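Local coordinates for protein C-1-tetrahydrofolate synthase, cytoplasmic, putative (Trypanosoma brucei, PDB 4CJX) that probably oxidises methylenetetrahydrofolate with NADP+ and hydrolyses the resulting methenyl compound in one-carbon metabolism, working as a homodimer, at residues V164-S169 against L305-T310; I62-R67 against L122-H127; V188-G193 against C221-I226. All coordinates share one frame; numbering follows the deposited sequence.

Contact 1 of 3, residues V164-S169 against L305-T310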
# COMPACT_ATOMS: atom_id res chain seq x y z
N VAL B 164 5.46 -9.45 -8.26
CA VAL B 164 5.33 -9.22 -6.82
C VAL B 164 6.75 -9.18 -6.21
O VAL B 164 7.61 -9.95 -6.64
CB VAL B 164 4.50 -10.35 -6.18
CG1 VAL B 164 4.42 -10.18 -4.69
CG2 VAL B 164 3.10 -10.39 -6.78
N PRO B 165 7.01 -8.32 -5.20
CA PRO B 165 8.36 -8.26 -4.68
C PRO B 165 8.79 -9.63 -4.13
O PRO B 165 7.96 -10.38 -3.62
CB PRO B 165 8.28 -7.21 -3.57
CG PRO B 165 7.06 -6.41 -3.88
CD PRO B 165 6.12 -7.34 -4.56
N CYS B 166 10.07 -9.94 -4.29
CA CYS B 166 10.55 -11.30 -4.13
C CYS B 166 10.39 -11.82 -2.67
O CYS B 166 9.93 -12.95 -2.46
CB CYS B 166 12.00 -11.38 -4.60
SG CYS B 166 12.21 -10.80 -6.30
N THR B 167 10.76 -10.97 -1.71
CA THR B 167 10.70 -11.36 -0.30
C THR B 167 9.26 -11.63 0.11
O THR B 167 8.97 -12.68 0.70
CB THR B 167 11.33 -10.32 0.64
OG1 THR B 167 12.68 -10.04 0.21
CG2 THR B 167 11.34 -10.86 2.06
N ALA B 168 8.37 -10.70 -0.24
CA ALA B 168 6.93 -10.85 0.04
C ALA B 168 6.43 -12.11 -0.60
O ALA B 168 5.70 -12.88 0.01
CB ALA B 168 6.15 -9.66 -0.48
N SER B 169 6.83 -12.31 -1.84
CA SER B 169 6.44 -13.50 -2.54
C SER B 169 6.89 -14.82 -1.85
O SER B 169 6.15 -15.81 -1.82
CB SER B 169 7.03 -13.42 -3.91
OG SER B 169 6.48 -14.40 -4.71
N LEU B 305 13.91 -15.49 -9.58
CA LEU B 305 14.04 -16.31 -10.78
C LEU B 305 12.66 -16.57 -11.41
O LEU B 305 12.51 -16.58 -12.64
CB LEU B 305 14.75 -17.63 -10.46
CG LEU B 305 16.16 -17.52 -9.86
CD1 LEU B 305 16.81 -18.89 -9.84
CD2 LEU B 305 17.05 -16.55 -10.62
N LYS B 306 11.65 -16.79 -10.56
CA LYS B 306 10.28 -16.96 -11.02
C LYS B 306 9.76 -15.68 -11.74
O LYS B 306 9.31 -15.76 -12.88
CB LYS B 306 9.38 -17.40 -9.85
CG LYS B 306 8.01 -17.89 -10.30
CD LYS B 306 7.25 -18.54 -9.16
CE LYS B 306 5.91 -19.12 -9.62
NZ LYS B 306 4.94 -19.17 -8.48
N ASN B 307 9.87 -14.53 -11.08
CA ASN B 307 9.49 -13.26 -11.69
C ASN B 307 10.16 -13.08 -13.05
O ASN B 307 9.53 -12.70 -14.04
CB ASN B 307 9.88 -12.06 -10.81
CG ASN B 307 9.02 -11.92 -9.57
OD1 ASN B 307 8.16 -12.75 -9.30
ND2 ASN B 307 9.28 -10.88 -8.80
N THR B 308 11.45 -13.39 -13.09
CA THR B 308 12.26 -13.22 -14.29
C THR B 308 11.80 -14.14 -15.43
O THR B 308 11.69 -13.70 -16.58
CB THR B 308 13.75 -13.46 -13.94
OG1 THR B 308 14.16 -12.53 -12.92
CG2 THR B 308 14.61 -13.33 -15.17
N LEU B 309 11.49 -15.39 -15.11
CA LEU B 309 10.94 -16.31 -16.10
C LEU B 309 9.56 -15.85 -16.58
O LEU B 309 9.28 -15.93 -17.77
CB LEU B 309 10.87 -17.74 -15.55
CG LEU B 309 10.44 -18.86 -16.51
CD1 LEU B 309 11.39 -19.03 -17.68
CD2 LEU B 309 10.33 -20.16 -15.73
N THR B 310 8.73 -15.36 -15.66
CA THR B 310 7.44 -14.77 -16.03
C THR B 310 7.64 -13.57 -16.97
O THR B 310 6.97 -13.47 -18.01
CB THR B 310 6.60 -14.40 -14.80
OG1 THR B 310 6.34 -15.59 -14.05
CG2 THR B 310 5.28 -13.81 -15.21
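The flat carboxamide of Asn307 presents one edge, at ND2, to the carbonyl O of Val164, while the sulfur of Cys166 stands off one of its faces, beyond the nitrogen end. This bridge belongs to the two-domain FolD fold: it ties the long C-terminal helix 296-316 to Val164, which precedes Pro165, the N-cap of helix 166-178. The bond from Asn307 ND2 to Val164 O is 2.9 Å long; the acceptor is close to the amide plane, and the N-H...O angle of 161° shows a nearly straight bond. On the acceptor side the fit is less symmetrical, because the donor is tilted 26° from the plane of the carbonyl. The hydrogen used is the one on the OD1 side of the nitrogen, and OD1 itself remains 3.9 Å from Val164 O. ND2 also donates to the backbone O of Ala143, so two carbonyls hold this buried nitrogen and together fix the rotation of the amide. With chi2 near 4°, OD1 is turned back to the same side as CA, which leaves ND2 as the group reaching farthest across. The backbones stay well separated, the CA atoms of Val164 and Asn307 being 7.6 Å apart. Asn307 carries most of the contact: it supplies 65 Å² of the 120 Å² buried in all, and both close atom pairs end on its ND2. Around it, Cys166 also packs on Thr300 and Leu304 of helix 296-316, whereas Leu305 and Leu309 turn to helix 30-51; the C-terminal helix thus touches both parts of the molecule. The second of those pairs sets Cys166 SG 3.9 Å from Asn307 ND2.

Contact 2 of 3, residues I62-R67 against L122-H127. With 9L9 ((2S)-2-[[4-[[2,4-bis(azanyl)-6-oxidanylidene-1H-pyrimidin-5-yl]carbamoylamino]phenyl]carbonylamino]pentanedioic acid), chain G.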
# COMPACT_ATOMS: atom_id res chain seq x y z
N ILE B 62 22.95 -5.45 -10.17
CA ILE B 62 23.85 -4.35 -9.93
C ILE B 62 24.10 -4.26 -8.44
O ILE B 62 23.18 -4.14 -7.66
CB ILE B 62 23.24 -3.02 -10.41
CG1 ILE B 62 22.96 -3.06 -11.92
CG2 ILE B 62 24.16 -1.86 -10.05
CD1 ILE B 62 22.17 -1.86 -12.42
N ILE B 63 25.37 -4.31 -8.04
CA ILE B 63 25.76 -4.08 -6.67
C ILE B 63 26.68 -2.86 -6.61
O ILE B 63 27.61 -2.73 -7.41
CB ILE B 63 26.39 -5.34 -6.04
CG1 ILE B 63 26.76 -5.09 -4.58
CG2 ILE B 63 27.62 -5.79 -6.81
CD1 ILE B 63 27.18 -6.35 -3.84
N CYS B 64 26.38 -1.96 -5.68
CA CYS B 64 27.22 -0.80 -5.41
C CYS B 64 27.91 -1.03 -4.06
O CYS B 64 27.25 -1.37 -3.08
CB CYS B 64 26.38 0.48 -5.34
SG CYS B 64 25.51 0.93 -6.86
N GLY B 65 29.22 -0.85 -4.02
CA GLY B 65 30.00 -0.97 -2.80
C GLY B 65 30.30 -2.42 -2.47
O GLY B 65 30.14 -3.31 -3.30
N LYS B 66 30.72 -2.65 -1.24
CA LYS B 66 31.24 -3.96 -0.84
C LYS B 66 30.71 -4.46 0.51
O LYS B 66 31.44 -5.16 1.22
CB LYS B 66 32.78 -3.94 -0.78
CG LYS B 66 33.49 -3.42 -2.03
CD LYS B 66 33.19 -4.24 -3.28
CE LYS B 66 33.68 -3.55 -4.55
NZ LYS B 66 35.17 -3.63 -4.62
N ARG B 67 29.47 -4.12 0.87
CA ARG B 67 28.83 -4.77 2.01
C ARG B 67 28.91 -6.26 1.80
O ARG B 67 28.44 -6.75 0.76
CB ARG B 67 27.35 -4.42 2.10
CG ARG B 67 26.98 -3.11 2.73
CD ARG B 67 25.46 -2.97 2.70
NE ARG B 67 24.84 -3.85 3.69
CZ ARG B 67 24.57 -3.50 4.94
NH1 ARG B 67 24.83 -2.27 5.36
NH2 ARG B 67 24.04 -4.38 5.78
N LEU B 122 19.85 -3.47 -2.80
CA LEU B 122 19.75 -2.49 -1.74
C LEU B 122 20.40 -3.07 -0.48
O LEU B 122 20.41 -4.29 -0.28
CB LEU B 122 18.26 -2.17 -1.46
CG LEU B 122 17.33 -1.85 -2.64
CD1 LEU B 122 15.89 -1.63 -2.16
CD2 LEU B 122 17.83 -0.64 -3.39
N PRO B 123 20.88 -2.21 0.43
CA PRO B 123 20.77 -0.75 0.36
C PRO B 123 21.77 -0.15 -0.62
O PRO B 123 22.84 -0.71 -0.84
CB PRO B 123 21.08 -0.30 1.80
CG PRO B 123 21.92 -1.41 2.37
CD PRO B 123 21.40 -2.67 1.73
N LEU B 124 21.38 0.96 -1.24
CA LEU B 124 22.30 1.80 -2.00
C LEU B 124 23.13 2.68 -1.05
O LEU B 124 22.75 2.87 0.10
CB LEU B 124 21.53 2.65 -3.00
CG LEU B 124 20.98 1.88 -4.20
CD1 LEU B 124 19.98 2.73 -4.97
CD2 LEU B 124 22.11 1.40 -5.12
N PRO B 125 24.27 3.19 -1.53
CA PRO B 125 25.03 4.11 -0.70
C PRO B 125 24.22 5.36 -0.36
O PRO B 125 23.49 5.86 -1.22
CB PRO B 125 26.24 4.46 -1.57
CG PRO B 125 25.89 4.05 -2.95
CD PRO B 125 24.96 2.89 -2.79
N PRO B 126 24.36 5.86 0.88
CA PRO B 126 23.59 7.01 1.37
C PRO B 126 23.48 8.18 0.40
O PRO B 126 22.39 8.70 0.23
CB PRO B 126 24.36 7.41 2.62
CG PRO B 126 24.87 6.10 3.15
CD PRO B 126 25.20 5.28 1.94
N HIS B 127 24.58 8.58 -0.24
CA HIS B 127 24.59 9.79 -1.06
C HIS B 127 23.75 9.68 -2.35
O HIS B 127 23.43 10.69 -2.97
CB HIS B 127 26.03 10.20 -1.41
CG HIS B 127 26.62 9.47 -2.58
ND1 HIS B 127 27.11 8.18 -2.48
CD2 HIS B 127 26.80 9.84 -3.87
CE1 HIS B 127 27.57 7.80 -3.66
NE2 HIS B 127 27.39 8.79 -4.52
N2A 9L9 G . 17.02 -5.09 -4.84
N1 9L9 G . 17.60 -5.75 -2.59
C2 9L9 G . 16.93 -6.04 -3.73
N3 9L9 G . 16.15 -7.19 -3.87
C4 9L9 G . 16.16 -7.99 -2.72
O4A 9L9 G . 15.46 -8.99 -2.86
N5A 9L9 G . 16.93 -8.64 -0.51
C5 9L9 G . 16.84 -7.71 -1.53
C6 9L9 G . 17.58 -6.57 -1.52
N7 9L9 G . 18.32 -6.20 -0.32
O8A 9L9 G . 18.07 -10.22 -1.70
N9 9L9 G . 17.62 -10.57 0.48
C1B 9L9 G . 18.15 -11.82 0.63
C2B 9L9 G . 18.29 -12.31 1.94
C3B 9L9 G . 18.83 -13.57 2.20
C4B 9L9 G . 19.27 -14.39 1.16
C5B 9L9 G . 19.09 -13.92 -0.16
C6B 9L9 G . 18.55 -12.65 -0.42
C7B 9L9 G . 19.80 -15.78 1.46
O7B 9L9 G . 19.64 -16.62 0.61
CAW 9L9 G . 17.60 -9.81 -0.65
N 9L9 G . 20.34 -16.11 2.65
CA 9L9 G . 20.76 -17.46 3.04
C 9L9 G . 19.73 -18.02 3.98
OXT 9L9 G . 19.03 -17.20 4.59
CB 9L9 G . 22.06 -17.52 3.81
CG 9L9 G . 22.98 -16.36 3.46
CD 9L9 G . 24.36 -16.69 3.94
OE1 9L9 G . 24.88 -17.72 3.53
OE2 9L9 G . 24.92 -15.91 4.73
O 9L9 G . 19.60 -19.25 4.15
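Cys64 packs its side chain against two successive residues of the opposite loop, and this is the close part of the contact. Its SG meets methyl CD2 of Leu124 at 3.8 Å, while its CB lies 3.8 Å from the ring carbon CD of Pro125. A chi1 of -62° turns the sulfur to Leu124 and leaves CB to meet the proline. Although the CB of Leu124 points away from strand 58-64, the end of its side chain comes back to reach the sulfur. The CA atoms of Cys64 and Leu124 are 6.5 Å apart, the shortest such spacing between 62-67 and 122-127. Toward solvent the packing thins out to a single pair of exposed residues. Arg67 and Pro123 cross at about a right angle, with Arg67 CD 3.9 Å from Pro123 CG. A bend at chi3 (74°) lays one face of the guanidinium against that same CG, an apolar surface, while NE keeps its salt bridge to Asp69. Next to this rim a cis peptide bond joins Leu122 to Pro123, and the backbone of Leu122 binds the inhibitor 9L9 through both its polar atoms. Leu122 N donates to 9L9 N1 at 3.2 Å with an angle of 171°, and 9L9 N7 donates to Leu122 O at 2.8 Å. Lys77, Val120 and Asp144 add further bonds to the ligand. A loop leaving the end of a parallel strand and gripping a pyrimidine head with its main chain is what the folate pocket of the FolD catalytic domain provides.

Contact 3 of 3, residues V188-G193 against C221-I226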
# COMPACT_ATOMS: atom_id res chain seq x y z
N VAL B 188 0.02 -10.58 12.24
CA VAL B 188 0.90 -9.45 12.52
C VAL B 188 2.11 -9.48 11.61
O VAL B 188 2.77 -10.52 11.45
CB VAL B 188 1.37 -9.31 13.99
CG1 VAL B 188 2.13 -10.53 14.47
CG2 VAL B 188 2.28 -8.11 14.15
N VAL B 189 2.38 -8.33 11.02
CA VAL B 189 3.56 -8.09 10.22
C VAL B 189 4.38 -7.08 11.03
O VAL B 189 3.87 -6.00 11.34
CB VAL B 189 3.20 -7.48 8.85
CG1 VAL B 189 4.44 -7.22 8.03
CG2 VAL B 189 2.31 -8.43 8.07
N LEU B 190 5.62 -7.43 11.37
CA LEU B 190 6.54 -6.51 12.01
C LEU B 190 7.49 -5.96 10.94
O LEU B 190 8.18 -6.73 10.22
CB LEU B 190 7.32 -7.21 13.12
CG LEU B 190 6.48 -7.87 14.23
CD1 LEU B 190 6.16 -9.32 13.88
CD2 LEU B 190 7.13 -7.77 15.63
N GLY B 191 7.53 -4.64 10.82
CA GLY B 191 8.35 -3.97 9.81
C GLY B 191 7.55 -3.62 8.58
O GLY B 191 6.53 -4.24 8.28
N ARG B 192 7.99 -2.60 7.86
CA ARG B 192 7.24 -2.09 6.72
C ARG B 192 8.20 -1.73 5.58
O ARG B 192 8.01 -0.73 4.91
CB ARG B 192 6.42 -0.88 7.17
CG ARG B 192 5.29 -0.50 6.24
CD ARG B 192 4.22 0.27 6.98
NE ARG B 192 3.26 0.85 6.08
CZ ARG B 192 3.32 2.06 5.53
NH1 ARG B 192 4.33 2.88 5.78
NH2 ARG B 192 2.35 2.45 4.71
N GLY B 193 9.17 -2.60 5.32
CA GLY B 193 10.12 -2.41 4.23
C GLY B 193 9.51 -2.55 2.83
O GLY B 193 8.67 -3.41 2.60
N CYS B 221 5.16 -3.58 24.98
CA CYS B 221 3.94 -4.09 25.57
C CYS B 221 2.85 -4.29 24.50
O CYS B 221 2.10 -5.27 24.56
CB CYS B 221 3.45 -3.19 26.70
SG CYS B 221 3.02 -1.50 26.23
N ASP B 222 2.82 -3.39 23.50
CA ASP B 222 1.89 -3.51 22.38
C ASP B 222 2.28 -4.67 21.45
O ASP B 222 1.43 -5.43 21.02
CB ASP B 222 1.87 -2.20 21.57
CG ASP B 222 1.26 -1.04 22.33
OD1 ASP B 222 0.53 -1.28 23.32
OD2 ASP B 222 1.47 0.12 21.93
N ILE B 223 3.57 -4.80 21.16
CA ILE B 223 4.01 -5.83 20.25
C ILE B 223 3.63 -7.19 20.89
O ILE B 223 3.06 -8.08 20.24
CB ILE B 223 5.54 -5.76 20.01
CG1 ILE B 223 5.93 -4.48 19.27
CG2 ILE B 223 6.03 -6.99 19.24
CD1 ILE B 223 7.42 -4.36 19.01
N ALA B 224 3.92 -7.32 22.17
CA ALA B 224 3.64 -8.56 22.90
C ALA B 224 2.15 -8.91 22.83
O ALA B 224 1.77 -10.03 22.50
CB ALA B 224 4.08 -8.42 24.33
N ASP B 225 1.32 -7.93 23.15
CA ASP B 225 -0.11 -8.08 23.10
C ASP B 225 -0.60 -8.49 21.69
O ASP B 225 -1.45 -9.34 21.55
CB ASP B 225 -0.73 -6.75 23.45
CG ASP B 225 -2.21 -6.84 23.64
OD1 ASP B 225 -2.66 -7.59 24.56
OD2 ASP B 225 -2.95 -6.13 22.91
N ILE B 226 -0.03 -7.86 20.67
CA ILE B 226 -0.44 -8.11 19.31
C ILE B 226 0.01 -9.51 18.87
O ILE B 226 -0.79 -10.28 18.33
CB ILE B 226 0.05 -6.96 18.39
CG1 ILE B 226 -0.83 -5.71 18.67
CG2 ILE B 226 -0.05 -7.36 16.91
CD1 ILE B 226 -0.22 -4.39 18.22
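In the Rossmann-type sheet of the NAD(P)-binding domain, strand 186-190 is covered by helix 220-228, the helical part of the crossover that joins strand 210-214 to strand 232-235. Two apolar pairs make the contact. Val188 CG2 touches Ile226 CG2 at 3.7 Å, and the same methyl of Ile226 is 3.8 Å from Val188 CB, so it rests along the CB-CG2 bond of the valine. One helical turn earlier, Leu190 CD2 meets Ile223 CG2 at 3.9 Å. Both isoleucines use CG2, which their first torsions (chi1 -73° in Ile226) place anti to the backbone N. As the strand advances from Val188 to Leu190, its partners step back from Ile226 to Ile223: strand and helix run in opposite senses. The CA spacing widens from 7.0 Å between Val188 and Ile226 to 8.6 Å between Leu190 and Ile223. All four residues are buried, and Val214 beside them touches Leu190, Ile223 and Ile226. The outer side of the helix faces the dimer partner, where Asp225 OD2 forms a salt bridge with Arg186 of the second subunit. Past Leu190 the chain enters the turn Gly191-Gly193, in which Arg192 belongs to the NADP+ site, although no cofactor is bound to this chain. Strand 186-190 running into a glycine-containing turn before helix 197-206, with a later crossover helix packed on its sheet, fits a Rossmann-type dinucleotide-binding fold.

Overall arrangement
Contact 2 lies in the catalytic domain, and contacts 1 and 3 share the NAD(P)-binding domain; along the sequence contact 2 is complete before contact 1 begins, and both segments of contact 3 fall between those of contact 1. The three are separate. Nearest atoms of contacts 1 and 2 are about 9 Å apart, those of contacts 1 and 3 about 7 Å, and those of contacts 2 and 3 about 8 Å. Contacts 1 and 2 both border the inhibitor, which 122-127 binds directly and whose atoms come within about 5 Å of the Cys166 side chain. Contact 3 stands at the cofactor side, its centre 28 Å from that of contact 2.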